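Local coordinates for Endoglucanase(Endo-1,4-beta-glucanase)protein (Pseudomonas stutzeri, PDB 6R2J) that probably hydrolyses internal beta-1,4-glucosidic bonds of cellulose as a family 5 glycoside hydrolase, and binds cellobiose, at residues M142-S147 against E177-A182; P58-R63 against M98-R103; G251-P256 against V278-W283; V16-A21 against F37-K42. One frame throughout, in Å; residues are numbered along the deposited sequence.

The contacts gather largely toward the C-terminal ends of the strands of one TIM barrel, where the glycan pocket lies. Interaction 1 carries E144, R178 and W179 to the bound glucose units. Interaction 3 brings E252 into the same site, with E144 OE2 and E252 OE1 3.6 Å apart. Interaction 2 adjoins interaction 1 through N143 N and M98 O, 2.9 Å apart, and its H99 packs on E252 and W283 of interaction 3. Interaction 4 stands farthest from the sugar contact, its centre about 23 Å from that of interaction 1. It meets interaction 3 in the sheet, where N17 N lies 2.7 Å from Y282 O, and interaction 2 where R63 NH1 approaches A21 O.

Interaction 1 (M142-S147 against E177-A182); sequences MNEPHS and ERWSSA. With BGC (beta-D-glucopyranose), chain E; BGC (beta-D-glucopyranose), chain B.
H146, in the loop after strand 136-140, stacks face to face on W179, a glycan-pocket wall of this TIM barrel in the short helical turn 177-180. Their planes are only 9° apart, and the imidazole centre lies 3.6 Å from that of the six-membered ring of W179. H146 adds a CH-pi contact, its CB sitting over the five-membered ring. The opposite indole face receives the glucose of chain B, whose C3 lies 3.7 Å above the ring plane, so the tryptophan is sandwiched between histidine and sugar, a common platform in carbohydrate subsites. At the indole edge E144 OE1 comes 3.5 Å from CE3, with the carboxylate almost perpendicular to the ring. E144 OE2 is hydrogen-bonded to H206.

One backbone bond and one weak bond to a side chain join the two segments. W179 N donates to P145 O (2.9 Å), and S147 N makes a weak bond to E177 OE1, an oxygen that also accepts a straighter bond from R178 N. E177 reaches across because CG stands opposite the backbone N (chi1 176°) and the chain then bends at chi2. R178 NH2 donates an almost straight bond of 2.6 Å to O6 of the same glucose.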
# COMPACT_ATOMS: atom_id res chain seq x y z
N MET A 142 6.70 5.11 -2.56
CA MET A 142 5.91 6.34 -2.59
C MET A 142 4.44 6.02 -2.83
O MET A 142 4.12 5.35 -3.80
CB MET A 142 6.39 7.28 -3.71
CG MET A 142 5.72 8.64 -3.77
SD MET A 142 5.88 9.53 -2.22
CE MET A 142 7.65 9.50 -1.96
N ASN A 143 3.58 6.60 -2.01
CA ASN A 143 2.14 6.56 -2.21
C ASN A 143 1.64 7.66 -3.16
O ASN A 143 1.94 8.85 -2.99
CB ASN A 143 1.44 6.67 -0.84
CG ASN A 143 -0.10 6.67 -0.93
OD1 ASN A 143 -0.69 5.63 -1.16
ND2 ASN A 143 -0.73 7.84 -0.75
N GLU A 144 0.88 7.23 -4.16
CA GLU A 144 0.07 8.12 -4.99
C GLU A 144 0.79 9.38 -5.51
O GLU A 144 0.32 10.50 -5.26
CB GLU A 144 -1.25 8.45 -4.34
CG GLU A 144 -2.14 7.18 -4.18
CD GLU A 144 -3.55 7.45 -3.63
OE1 GLU A 144 -3.91 8.61 -3.32
OE2 GLU A 144 -4.30 6.44 -3.48
N PRO A 145 1.85 9.23 -6.28
CA PRO A 145 2.39 10.38 -7.01
C PRO A 145 1.31 11.05 -7.83
O PRO A 145 0.50 10.39 -8.48
CB PRO A 145 3.47 9.78 -7.91
CG PRO A 145 3.50 8.34 -7.65
CD PRO A 145 2.57 7.97 -6.54
N HIS A 146 1.31 12.38 -7.82
CA HIS A 146 0.39 13.09 -8.68
C HIS A 146 0.94 14.46 -8.98
O HIS A 146 1.65 15.04 -8.16
CB HIS A 146 -0.99 13.24 -8.02
CG HIS A 146 -0.98 14.12 -6.80
ND1 HIS A 146 -1.40 15.43 -6.81
CD2 HIS A 146 -0.62 13.85 -5.53
CE1 HIS A 146 -1.32 15.92 -5.59
NE2 HIS A 146 -0.84 14.99 -4.79
N SER A 147 0.62 14.94 -10.18
CA SER A 147 1.04 16.27 -10.62
C SER A 147 2.51 16.50 -10.33
O SER A 147 2.89 17.50 -9.72
CB SER A 147 0.17 17.37 -10.00
OG SER A 147 -1.22 17.15 -10.24
N GLU A 177 1.86 7.51 -11.71
CA GLU A 177 1.27 8.83 -11.72
C GLU A 177 -0.27 8.74 -11.73
O GLU A 177 -0.89 7.66 -11.67
CB GLU A 177 1.93 9.60 -12.88
CG GLU A 177 1.51 10.99 -13.25
CD GLU A 177 1.64 12.04 -12.16
OE1 GLU A 177 0.56 12.39 -11.71
OE2 GLU A 177 2.74 12.56 -11.82
N ARG A 178 -0.89 9.93 -11.71
CA ARG A 178 -2.33 10.06 -11.58
C ARG A 178 -2.87 9.33 -10.35
O ARG A 178 -3.87 8.61 -10.41
CB ARG A 178 -3.07 9.59 -12.83
CG ARG A 178 -4.41 10.33 -13.02
CD ARG A 178 -5.49 9.40 -13.52
NE ARG A 178 -6.82 9.95 -13.22
CZ ARG A 178 -7.34 10.04 -12.00
NH1 ARG A 178 -6.64 9.59 -10.93
NH2 ARG A 178 -8.56 10.59 -11.84
N TRP A 179 -2.20 9.53 -9.22
CA TRP A 179 -2.58 8.95 -7.94
C TRP A 179 -2.51 7.42 -7.95
O TRP A 179 -3.23 6.75 -7.21
CB TRP A 179 -3.95 9.42 -7.44
CG TRP A 179 -4.14 10.93 -7.44
CD1 TRP A 179 -4.45 11.71 -8.52
CD2 TRP A 179 -4.08 11.84 -6.31
NE1 TRP A 179 -4.56 13.04 -8.14
CE2 TRP A 179 -4.36 13.14 -6.79
CE3 TRP A 179 -3.81 11.68 -4.94
CZ2 TRP A 179 -4.39 14.26 -5.94
CZ3 TRP A 179 -3.85 12.80 -4.12
CH2 TRP A 179 -4.13 14.07 -4.62
N SER A 180 -1.65 6.87 -8.81
CA SER A 180 -1.54 5.43 -9.02
C SER A 180 -2.91 4.77 -9.26
O SER A 180 -3.17 3.66 -8.82
CB SER A 180 -0.79 4.73 -7.90
OG SER A 180 -0.20 3.54 -8.40
N SER A 181 -3.75 5.46 -10.02
CA SER A 181 -5.01 4.90 -10.48
C SER A 181 -4.82 3.67 -11.36
O SER A 181 -4.08 3.69 -12.35
CB SER A 181 -5.74 5.98 -11.28
OG SER A 181 -6.86 5.44 -11.95
N ALA A 182 -5.54 2.61 -11.02
CA ALA A 182 -5.49 1.39 -11.81
C ALA A 182 -6.20 1.56 -13.15
O ALA A 182 -5.70 1.11 -14.19
CB ALA A 182 -6.14 0.26 -11.01
C2 BGC E . -7.31 8.36 -8.32
C3 BGC E . -6.54 7.08 -8.27
C4 BGC E . -6.35 6.84 -6.80
C5 BGC E . -7.44 7.30 -5.88
C6 BGC E . -6.96 6.84 -4.54
C1 BGC E . -8.30 8.90 -7.26
O2 BGC E . -7.77 8.47 -9.73
O3 BGC E . -5.27 7.17 -8.93
O4 BGC E . -6.03 5.47 -6.88
O5 BGC E . -7.52 8.80 -5.99
O6 BGC E . -7.67 7.62 -3.54
C2 BGC B . -8.41 12.75 -5.39
C3 BGC B . -7.79 11.50 -5.94
C4 BGC B . -8.73 11.16 -7.06
C5 BGC B . -8.87 12.28 -8.14
C6 BGC B . -9.94 12.01 -9.22
C1 BGC B . -8.25 13.91 -6.40
O1 BGC B . -8.61 15.17 -5.95
O2 BGC B . -7.81 13.22 -4.18
O3 BGC B . -7.79 10.35 -5.09
O4 BGC B . -8.52 10.04 -7.91
O5 BGC B . -9.03 13.68 -7.69
O6 BGC B . -9.85 10.63 -9.56
O HOH W 1 -3.29 15.88 -9.03

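Interaction 2 (P58-R63 against M98-R103); sequences PFIWER and MHNYGR
Neighbouring parallel strands of the TIM barrel, 54-59 and 93-98, meet here at their C-terminal ends, with F59 and M98 forming the last bridge. H99 N donates a bond to F59 O (2.6 Å). Beyond the strands, the N100 side-chain amide takes over. Its OD1 accepts the N-H of W61 at 2.8 Å in a nearly straight bond, tilted from the carbonyl plane. Its ND2 donates both to E62 OE1 (2.8 Å), on the syn side of the carboxylate, and to R103 O, the last residue of the type I' turn that N100 begins. With both polar atoms engaged the amide is fixed in rotation, tying helix 61-64 to that turn. E62 OE2 is held by H105 N.

M98 CA lies over one face of the F59 ring, 4.0 Å from its centroid. Extended from its backbone N (chi1 175°), the methionine chain brings SD to W61 CB (3.7 Å) and, obliquely, 4.7 Å from the centroid of the indole five-membered ring, a Met-aromatic contact. P58 CB covers a face of the H99 imidazole, whose ND1 bonds to D97. The contact belongs to the C-terminal rim of a (beta/alpha)8 barrel, where family 5 enzymes carry their active site.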
# COMPACT_ATOMS: atom_id res chain seq x y z
N PRO A 58 1.30 2.70 6.07
CA PRO A 58 1.75 4.06 5.72
C PRO A 58 2.48 4.78 6.87
O PRO A 58 2.10 4.69 8.05
CB PRO A 58 0.45 4.80 5.33
CG PRO A 58 -0.56 3.70 5.04
CD PRO A 58 -0.18 2.55 5.95
N PHE A 59 3.52 5.53 6.49
CA PHE A 59 4.23 6.47 7.32
C PHE A 59 4.58 7.64 6.40
O PHE A 59 4.43 7.55 5.16
CB PHE A 59 5.42 5.77 7.97
CG PHE A 59 6.52 5.50 7.01
CD1 PHE A 59 6.47 4.40 6.18
CD2 PHE A 59 7.58 6.41 6.87
CE1 PHE A 59 7.48 4.17 5.26
CE2 PHE A 59 8.57 6.20 5.96
CZ PHE A 59 8.55 5.07 5.16
N ILE A 60 5.03 8.75 6.99
CA ILE A 60 5.46 9.87 6.17
C ILE A 60 6.94 10.18 6.37
O ILE A 60 7.50 10.04 7.46
CB ILE A 60 4.56 11.13 6.27
CG1 ILE A 60 4.56 11.69 7.70
CG2 ILE A 60 3.12 10.79 5.76
CD1 ILE A 60 3.79 13.00 7.82
N TRP A 61 7.56 10.62 5.28
CA TRP A 61 8.98 10.98 5.31
C TRP A 61 9.26 12.07 6.35
O TRP A 61 10.24 11.99 7.10
CB TRP A 61 9.38 11.35 3.87
CG TRP A 61 10.78 11.74 3.64
CD1 TRP A 61 11.81 11.80 4.55
CD2 TRP A 61 11.31 12.17 2.38
NE1 TRP A 61 12.95 12.26 3.93
CE2 TRP A 61 12.68 12.48 2.60
CE3 TRP A 61 10.77 12.33 1.10
CZ2 TRP A 61 13.50 12.93 1.58
CZ3 TRP A 61 11.59 12.80 0.09
CH2 TRP A 61 12.94 13.10 0.34
N GLU A 62 8.34 13.04 6.47
CA GLU A 62 8.55 14.18 7.37
C GLU A 62 8.68 13.76 8.83
O GLU A 62 9.25 14.51 9.62
CB GLU A 62 7.39 15.17 7.18
CG GLU A 62 7.39 15.89 5.83
CD GLU A 62 6.62 15.15 4.72
OE1 GLU A 62 6.23 13.98 4.93
OE2 GLU A 62 6.42 15.73 3.63
N ARG A 63 8.16 12.61 9.21
CA ARG A 63 8.28 12.16 10.58
C ARG A 63 9.50 11.28 10.81
O ARG A 63 9.92 11.15 11.96
CB ARG A 63 6.96 11.49 11.03
CG ARG A 63 5.82 12.48 11.20
CD ARG A 63 4.45 11.85 11.44
NE ARG A 63 3.45 12.92 11.61
CZ ARG A 63 2.18 12.90 11.19
NH1 ARG A 63 1.69 11.85 10.56
NH2 ARG A 63 1.38 13.94 11.41
N MET A 98 5.88 4.79 2.21
CA MET A 98 6.17 6.21 2.39
C MET A 98 5.03 7.00 1.74
O MET A 98 4.97 7.15 0.51
CB MET A 98 7.52 6.59 1.80
CG MET A 98 7.79 8.09 1.87
SD MET A 98 9.47 8.59 1.39
CE MET A 98 10.52 7.87 2.65
N HIS A 99 4.11 7.49 2.56
CA HIS A 99 2.79 7.92 2.12
C HIS A 99 2.81 9.41 1.73
O HIS A 99 2.07 10.25 2.28
CB HIS A 99 1.83 7.67 3.26
CG HIS A 99 0.41 7.44 2.86
ND1 HIS A 99 0.01 6.32 2.16
CD2 HIS A 99 -0.71 8.15 3.10
CE1 HIS A 99 -1.30 6.37 1.98
NE2 HIS A 99 -1.76 7.47 2.55
N ASN A 100 3.65 9.73 0.72
CA ASN A 100 4.05 11.11 0.52
C ASN A 100 3.65 11.81 -0.78
O ASN A 100 3.99 12.98 -0.96
CB ASN A 100 5.57 11.25 0.72
CG ASN A 100 5.94 11.62 2.14
OD1 ASN A 100 5.91 10.79 3.01
ND2 ASN A 100 6.28 12.87 2.36
N TYR A 101 2.94 11.15 -1.69
CA TYR A 101 2.30 11.86 -2.81
C TYR A 101 3.28 12.59 -3.73
O TYR A 101 2.93 13.61 -4.33
CB TYR A 101 1.26 12.86 -2.28
CG TYR A 101 0.18 12.23 -1.44
CD1 TYR A 101 -0.87 11.56 -2.02
CD2 TYR A 101 0.24 12.27 -0.08
CE1 TYR A 101 -1.83 10.95 -1.24
CE2 TYR A 101 -0.71 11.66 0.71
CZ TYR A 101 -1.75 10.99 0.12
OH TYR A 101 -2.69 10.40 0.93
N GLY A 102 4.50 12.08 -3.86
CA GLY A 102 5.53 12.72 -4.66
C GLY A 102 6.16 13.96 -4.05
O GLY A 102 6.84 14.70 -4.78
N ARG A 103 5.99 14.20 -2.74
CA ARG A 103 6.36 15.48 -2.15
C ARG A 103 6.99 15.32 -0.77
O ARG A 103 6.73 14.34 -0.06
CB ARG A 103 5.15 16.42 -2.03
CG ARG A 103 4.53 16.83 -3.38
CD ARG A 103 3.08 17.32 -3.21
NE ARG A 103 2.63 18.05 -4.39
CZ ARG A 103 2.30 17.48 -5.55
NH1 ARG A 103 2.35 16.15 -5.69
NH2 ARG A 103 1.93 18.23 -6.58

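Interaction 3 (G251-P256 against V278-W283); sequences GEYGIP and VPSAYW
Y253 and Y282 meet in a T-shaped pair, the edge of Y282 directed at the face of Y253, with planes 87° apart and centroids separated by 5.3 Å. CD1 of Y282 makes the nearest ring contact, 3.7 Å from Y253 CE2. CG of Y282 stands opposite its backbone N (chi1 -174°), which carries the ring along G254 and I255. There its OH accepts I255 N in a practically straight bond of 3.1 Å. G254 has no side chain, and its CA packs 3.6 Å from Y282 CE1. Over one face of the Y282 ring, toward its rim, lies Y253 O, a carbonyl that accepts W283 N at 2.8 Å.

On the pocket side E252 and W283 run side by side, and E252 CD approaches W283 CE3 to 3.6 Å, the carboxylate lying obliquely against the indole at 28° between planes.

In the next shell, E252 OE2 forms a salt bridge with R56 and OE1 bonds to Y208, two bonds that fix the carboxylate at the edge of the glycan site. Y282 OH also bonds to L294 O. A water links Y253 OH and S280 OG, and the serine hydroxyl also bonds to H14 ND1. Helix 260-276 packs on Y253 through M266 and L270. N17 ND2 reaches both G251 O and Y282 O. Strands 248-252 and 280-285 thus meet as the seventh and eighth strands of a (beta/alpha)8 barrel.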
# COMPACT_ATOMS: atom_id res chain seq x y z
N GLY A 251 -2.86 -1.91 -3.98
CA GLY A 251 -2.49 -1.48 -2.64
C GLY A 251 -3.56 -0.77 -1.85
O GLY A 251 -3.42 -0.60 -0.63
N GLU A 252 -4.59 -0.29 -2.52
CA GLU A 252 -5.72 0.27 -1.80
C GLU A 252 -7.00 0.10 -2.59
O GLU A 252 -7.01 0.21 -3.82
CB GLU A 252 -5.63 1.76 -1.60
CG GLU A 252 -4.53 2.21 -0.69
CD GLU A 252 -4.52 3.70 -0.52
OE1 GLU A 252 -5.57 4.34 -0.84
OE2 GLU A 252 -3.47 4.22 -0.10
N TYR A 253 -8.09 -0.09 -1.86
CA TYR A 253 -9.45 -0.26 -2.33
C TYR A 253 -10.24 -0.32 -1.03
O TYR A 253 -9.72 -0.81 -0.03
CB TYR A 253 -9.61 -1.53 -3.16
CG TYR A 253 -9.77 -2.77 -2.34
CD1 TYR A 253 -8.65 -3.46 -1.89
CD2 TYR A 253 -11.03 -3.26 -2.03
CE1 TYR A 253 -8.77 -4.58 -1.18
CE2 TYR A 253 -11.16 -4.40 -1.29
CZ TYR A 253 -10.04 -5.05 -0.85
OH TYR A 253 -10.21 -6.19 -0.09
N GLY A 254 -11.48 0.18 -1.01
CA GLY A 254 -12.29 0.15 0.20
C GLY A 254 -13.69 0.57 -0.14
O GLY A 254 -13.94 1.15 -1.20
N ILE A 255 -14.61 0.27 0.78
CA ILE A 255 -16.01 0.58 0.53
C ILE A 255 -16.65 1.08 1.81
O ILE A 255 -16.29 0.68 2.92
CB ILE A 255 -16.83 -0.63 -0.00
CG1 ILE A 255 -16.85 -1.78 1.01
CG2 ILE A 255 -16.32 -1.15 -1.32
CD1 ILE A 255 -17.68 -3.00 0.57
N PRO A 256 -17.63 1.98 1.67
CA PRO A 256 -18.45 2.33 2.83
C PRO A 256 -19.38 1.19 3.22
O PRO A 256 -19.83 0.40 2.39
CB PRO A 256 -19.26 3.54 2.36
CG PRO A 256 -18.54 4.03 1.06
CD PRO A 256 -18.00 2.77 0.46
N VAL A 278 -3.37 -11.80 -7.83
CA VAL A 278 -2.89 -10.44 -7.61
C VAL A 278 -3.29 -10.03 -6.19
O VAL A 278 -4.48 -10.13 -5.84
CB VAL A 278 -3.47 -9.45 -8.64
CG1 VAL A 278 -3.30 -8.04 -8.16
CG2 VAL A 278 -2.80 -9.68 -10.00
N PRO A 279 -2.33 -9.68 -5.33
CA PRO A 279 -2.66 -9.30 -3.96
C PRO A 279 -3.23 -7.88 -3.90
O PRO A 279 -3.21 -7.11 -4.87
CB PRO A 279 -1.32 -9.43 -3.23
CG PRO A 279 -0.26 -9.18 -4.30
CD PRO A 279 -0.87 -9.69 -5.60
N SER A 280 -3.78 -7.56 -2.73
CA SER A 280 -4.49 -6.32 -2.52
C SER A 280 -4.38 -5.95 -1.05
O SER A 280 -4.08 -6.80 -0.21
CB SER A 280 -5.98 -6.48 -2.84
OG SER A 280 -6.65 -7.25 -1.85
N ALA A 281 -4.67 -4.69 -0.73
CA ALA A 281 -4.75 -4.24 0.65
C ALA A 281 -5.96 -3.34 0.79
O ALA A 281 -6.10 -2.35 0.06
CB ALA A 281 -3.45 -3.54 1.09
N TYR A 282 -6.86 -3.74 1.68
CA TYR A 282 -8.05 -2.97 1.99
C TYR A 282 -7.68 -1.69 2.72
O TYR A 282 -6.83 -1.70 3.59
CB TYR A 282 -8.97 -3.81 2.90
CG TYR A 282 -10.28 -3.11 3.11
CD1 TYR A 282 -11.30 -3.29 2.22
CD2 TYR A 282 -10.48 -2.24 4.17
CE1 TYR A 282 -12.47 -2.67 2.38
CE2 TYR A 282 -11.64 -1.58 4.31
CZ TYR A 282 -12.64 -1.80 3.40
OH TYR A 282 -13.83 -1.14 3.48
N TRP A 283 -8.40 -0.60 2.41
CA TRP A 283 -8.26 0.67 3.11
C TRP A 283 -9.52 0.96 3.93
O TRP A 283 -10.56 1.30 3.35
CB TRP A 283 -8.09 1.79 2.08
CG TRP A 283 -7.81 3.11 2.79
CD1 TRP A 283 -8.73 4.04 3.25
CD2 TRP A 283 -6.52 3.62 3.15
NE1 TRP A 283 -8.07 5.08 3.87
CE2 TRP A 283 -6.72 4.84 3.83
CE3 TRP A 283 -5.22 3.14 2.98
CZ2 TRP A 283 -5.65 5.59 4.31
CZ3 TRP A 283 -4.19 3.89 3.42
CH2 TRP A 283 -4.40 5.09 4.10
O HOH W 2 -7.60 -7.00 0.74

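Interaction 4 (V16-A21 against F37-K42); sequences VNISGA and FYPEKK
The first beta-alpha-beta unit of the TIM barrel, strand 14-18, helix 41-49 and strand 54-59, is folded together here: the chain leaving the strand pairs with the segment that leads into the helix. G20 and F37 face one another through their backbones, with CA atoms 4.7 Å apart. F37 N donates to G20 O at 3.1 Å, and although the N-H points well at the oxygen (163°), it comes from above the carbonyl plane rather than along a lone pair. In return G20 N donates to F37 O at 2.7 Å, a bond whose geometry is less certain because that oxygen is modelled too close to a neighbour. The peptide bond between S19 and G20 is cis.

Apolar packing extends the contact on both sides of the glycine. I18 points at P39 and crosses it obliquely, CG2 resting 3.8 Å from P39 CG. This methyl lies opposite the backbone N of I18, since CG1 takes the position beside that nitrogen (chi1 -63°). F57 of strand 54-59 also covers P39, so the proline packs against residues of the first two strands.

The S19 carbonyl is buried, has no polar partner, and has P39 CD 3.4 Å from its oxygen. S19 OG by contrast bonds to G285 O at the end of the eighth strand and to P287 O just beyond it. Y38, whose OH bonds to Q76, leans its ring obliquely on A21, with CE1 only 3.3 Å from A21 CB.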
# COMPACT_ATOMS: atom_id res chain seq x y z
N VAL A 16 -4.55 -5.78 4.51
CA VAL A 16 -5.18 -4.58 5.04
C VAL A 16 -4.15 -3.49 5.19
O VAL A 16 -3.02 -3.74 5.61
CB VAL A 16 -5.85 -4.84 6.41
CG1 VAL A 16 -7.09 -5.76 6.28
CG2 VAL A 16 -4.84 -5.41 7.40
N ASN A 17 -4.55 -2.26 4.91
CA ASN A 17 -3.78 -1.13 5.35
C ASN A 17 -4.07 -0.86 6.83
O ASN A 17 -5.24 -0.88 7.24
CB ASN A 17 -4.15 0.10 4.54
CG ASN A 17 -3.65 0.04 3.12
OD1 ASN A 17 -2.51 0.44 2.86
ND2 ASN A 17 -4.50 -0.39 2.19
N ILE A 18 -3.02 -0.56 7.60
CA ILE A 18 -3.13 -0.34 9.04
C ILE A 18 -2.67 1.06 9.42
O ILE A 18 -1.53 1.46 9.10
CB ILE A 18 -2.36 -1.42 9.82
CG1 ILE A 18 -2.98 -2.80 9.55
CG2 ILE A 18 -2.38 -1.12 11.32
CD1 ILE A 18 -4.38 -3.07 10.19
N SER A 19 -3.54 1.80 10.11
CA SER A 19 -3.33 3.16 10.57
C SER A 19 -2.31 3.16 11.72
O SER A 19 -2.02 2.10 12.31
CB SER A 19 -4.67 3.79 10.98
OG SER A 19 -5.30 2.95 11.88
N GLY A 20 -1.81 4.37 12.09
CA GLY A 20 -2.27 5.67 11.58
C GLY A 20 -1.10 6.63 11.60
O GLY A 20 -1.25 7.78 11.94
N ALA A 21 0.10 6.16 11.21
CA ALA A 21 1.35 6.92 11.28
C ALA A 21 1.45 8.01 10.22
O ALA A 21 2.34 8.87 10.32
CB ALA A 21 2.55 5.96 11.17
N PHE A 37 -0.88 7.89 15.06
CA PHE A 37 -0.98 6.77 15.97
C PHE A 37 -0.30 5.58 15.32
O PHE A 37 -0.32 5.41 14.10
CB PHE A 37 -2.44 6.35 16.26
CG PHE A 37 -3.36 7.50 16.43
CD1 PHE A 37 -3.27 8.27 17.56
CD2 PHE A 37 -4.28 7.84 15.46
CE1 PHE A 37 -4.08 9.36 17.73
CE2 PHE A 37 -5.07 8.94 15.62
CZ PHE A 37 -4.99 9.68 16.76
N TYR A 38 0.26 4.76 16.12
CA TYR A 38 0.82 3.47 15.79
C TYR A 38 0.00 2.33 16.41
O TYR A 38 -0.58 2.46 17.48
CB TYR A 38 2.28 3.42 16.28
CG TYR A 38 3.24 3.95 15.23
CD1 TYR A 38 3.37 5.29 14.99
CD2 TYR A 38 4.00 3.08 14.46
CE1 TYR A 38 4.25 5.76 14.02
CE2 TYR A 38 4.87 3.53 13.48
CZ TYR A 38 5.01 4.87 13.27
OH TYR A 38 5.88 5.30 12.29
N PRO A 39 -0.11 1.22 15.69
CA PRO A 39 -0.93 0.12 16.18
C PRO A 39 -0.24 -0.61 17.32
O PRO A 39 0.97 -0.46 17.58
CB PRO A 39 -1.09 -0.77 14.94
CG PRO A 39 0.16 -0.49 14.10
CD PRO A 39 0.47 0.96 14.35
N GLU A 40 -1.04 -1.43 18.01
CA GLU A 40 -0.63 -2.24 19.14
C GLU A 40 -0.79 -3.71 18.79
O GLU A 40 -1.34 -4.07 17.75
CB GLU A 40 -1.46 -1.90 20.36
CG GLU A 40 -1.30 -0.47 20.80
CD GLU A 40 0.09 -0.19 21.39
OE1 GLU A 40 0.91 -1.14 21.54
OE2 GLU A 40 0.33 0.99 21.73
N LYS A 41 -0.36 -4.57 19.72
CA LYS A 41 -0.44 -6.01 19.47
C LYS A 41 -1.86 -6.47 19.17
O LYS A 41 -2.05 -7.45 18.43
CB LYS A 41 0.13 -6.77 20.67
CG LYS A 41 -0.59 -6.51 22.00
CD LYS A 41 -0.08 -7.52 23.05
CE LYS A 41 -0.75 -7.35 24.41
NZ LYS A 41 -0.25 -6.11 25.09
N LYS A 42 -2.87 -5.78 19.72
CA LYS A 42 -4.25 -6.22 19.51
C LYS A 42 -4.62 -6.18 18.03
O LYS A 42 -5.32 -7.07 17.53
CB LYS A 42 -5.21 -5.36 20.32
CG LYS A 42 -5.32 -3.94 19.78
CD LYS A 42 -6.24 -3.07 20.64
CE LYS A 42 -7.42 -2.52 19.86
NZ LYS A 42 -8.29 -1.67 20.73